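PDB 1RVK: isomerase/lactonizing enzyme, which is of unknown function but, as a magnesium-binding member of the enolase superfamily, probably abstracts a proton next to a substrate carboxylate. Local coordinates for residues M1-V6 with V69-D74. Numbering follows the deposited sequence.
Sequences MIITDV and VLIGED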
# COMPACT_ATOMS: atom_id res chain seq x y z
N MSE A 1 -17.00 13.74 22.90
CA MSE A 1 -16.50 13.00 21.71
C MSE A 1 -16.50 13.88 20.47
O MSE A 1 -16.19 13.43 19.37
CB MSE A 1 -17.36 11.76 21.45
CG MSE A 1 -18.80 12.05 21.03
SE MSE A 1 -19.85 13.00 22.36
CE MSE A 1 -20.91 14.10 21.18
N ILE A 2 -16.84 15.15 20.67
CA ILE A 2 -16.89 16.11 19.57
C ILE A 2 -15.49 16.58 19.16
O ILE A 2 -14.65 16.87 20.01
CB ILE A 2 -17.73 17.35 19.97
CG1 ILE A 2 -19.17 16.93 20.25
CG2 ILE A 2 -17.70 18.39 18.85
CD1 ILE A 2 -19.89 16.33 19.04
N ILE A 3 -15.26 16.66 17.86
CA ILE A 3 -13.98 17.10 17.32
C ILE A 3 -13.82 18.61 17.50
O ILE A 3 -14.69 19.39 17.11
CB ILE A 3 -13.87 16.77 15.81
CG1 ILE A 3 -13.91 15.25 15.62
CG2 ILE A 3 -12.59 17.37 15.23
CD1 ILE A 3 -13.96 14.80 14.17
N THR A 4 -12.70 19.02 18.09
CA THR A 4 -12.45 20.43 18.32
C THR A 4 -11.29 20.99 17.50
O THR A 4 -11.23 22.19 17.25
CB THR A 4 -12.16 20.72 19.81
OG1 THR A 4 -11.05 19.93 20.25
CG2 THR A 4 -13.38 20.41 20.66
N ASP A 5 -10.37 20.12 17.08
CA ASP A 5 -9.22 20.57 16.30
C ASP A 5 -8.74 19.57 15.25
O ASP A 5 -8.84 18.36 15.43
CB ASP A 5 -8.04 20.85 17.23
CG ASP A 5 -8.37 21.86 18.31
OD1 ASP A 5 -8.37 23.08 18.01
OD2 ASP A 5 -8.62 21.44 19.46
N VAL A 6 -8.22 20.11 14.15
CA VAL A 6 -7.64 19.32 13.07
C VAL A 6 -6.32 20.04 12.80
O VAL A 6 -6.32 21.19 12.36
CB VAL A 6 -8.50 19.33 11.79
CG1 VAL A 6 -7.81 18.53 10.69
CG2 VAL A 6 -9.87 18.74 12.08
N VAL A 69 -15.81 19.77 7.40
CA VAL A 69 -16.54 18.53 7.60
C VAL A 69 -16.41 17.98 9.02
O VAL A 69 -17.40 17.55 9.61
CB VAL A 69 -16.06 17.43 6.61
CG1 VAL A 69 -16.70 16.09 6.96
CG2 VAL A 69 -16.40 17.83 5.19
N LEU A 70 -15.20 18.02 9.56
CA LEU A 70 -14.93 17.46 10.89
C LEU A 70 -15.21 18.29 12.14
O LEU A 70 -15.79 17.77 13.09
CB LEU A 70 -13.47 16.99 10.97
CG LEU A 70 -12.98 15.91 10.00
CD1 LEU A 70 -11.58 15.47 10.42
CD2 LEU A 70 -13.93 14.73 10.02
N ILE A 71 -14.79 19.54 12.16
CA ILE A 71 -14.98 20.38 13.35
C ILE A 71 -16.41 20.44 13.86
O ILE A 71 -17.33 20.76 13.11
CB ILE A 71 -14.47 21.82 13.10
CG1 ILE A 71 -12.98 21.78 12.74
CG2 ILE A 71 -14.66 22.67 14.35
CD1 ILE A 71 -12.08 21.26 13.85
N GLY A 72 -16.58 20.11 15.14
CA GLY A 72 -17.90 20.14 15.76
C GLY A 72 -18.72 18.88 15.56
O GLY A 72 -19.89 18.82 15.93
N GLU A 73 -18.10 17.85 14.99
CA GLU A 73 -18.79 16.60 14.71
C GLU A 73 -18.34 15.46 15.63
O GLU A 73 -17.21 15.46 16.11
CB GLU A 73 -18.54 16.22 13.25
CG GLU A 73 -19.79 15.92 12.44
CD GLU A 73 -20.82 17.03 12.51
OE1 GLU A 73 -20.54 18.16 12.04
OE2 GLU A 73 -21.92 16.78 13.03
N ASP A 74 -19.23 14.50 15.86
CA ASP A 74 -18.95 13.33 16.69
C ASP A 74 -17.92 12.52 15.90
O ASP A 74 -18.22 12.06 14.80
CB ASP A 74 -20.23 12.52 16.88
CG ASP A 74 -20.06 11.34 17.82
OD1 ASP A 74 -18.96 10.75 17.88
OD2 ASP A 74 -21.05 10.98 18.50
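Ile3 reaches its neighbour through both backbone polar atoms: its N donates to Glu73 O at 2.9 Å, nearly straight (165° at the hydrogen), while its O accepts from Gly72 N at 2.8 Å. The pair ties the start of the first strand of the antiparallel sheet in the N-terminal enolase-superfamily domain to the type II beta turn of Leu70 to Glu73, which ends helix 59-70. Gly72 holds a positive phi, as usual for the third residue of such a turn, and the turn is closed by the bond from Glu73 N to Leu70 O. Just beyond, Ile2 and Asp74 form a single beta bridge.

The side chain of Ile3, buried, points at the turn and lies over its carbonyls. Ile3 CG1 sits beside the backbone N (chi1 -64°), 3.3 Å from Glu73 O, the oxygen already hydrogen-bonded to Ile3 N, so this branch packs against the turn carbonyl. CD1 runs on to Leu70 CB, an apolar contact. Ile3 also touches Val40 of strand 30-42, and Leu70 touches Val104 and Leu108 of helix 98-116, so the two together join the sheet to that helix.

Ile71 works differently. Although the residue is largely exposed, Ile71 CD1 turns in over the strand, 3.6 Å from Thr4 O and 3.8 Å from Val6 CG2, where Thr4 and Asp5 make a classic beta bulge opposite Arg41.

Beside the N-terminus, Asp74 holds CG anti to its backbone N (chi1 -175°), carrying the carboxylate, which is salt-bridged to Arg76, up to selenomethionine Met1. The two side chains cross at about a right angle, and Met1 CG lies 3.4 Å from Asp74 OD1.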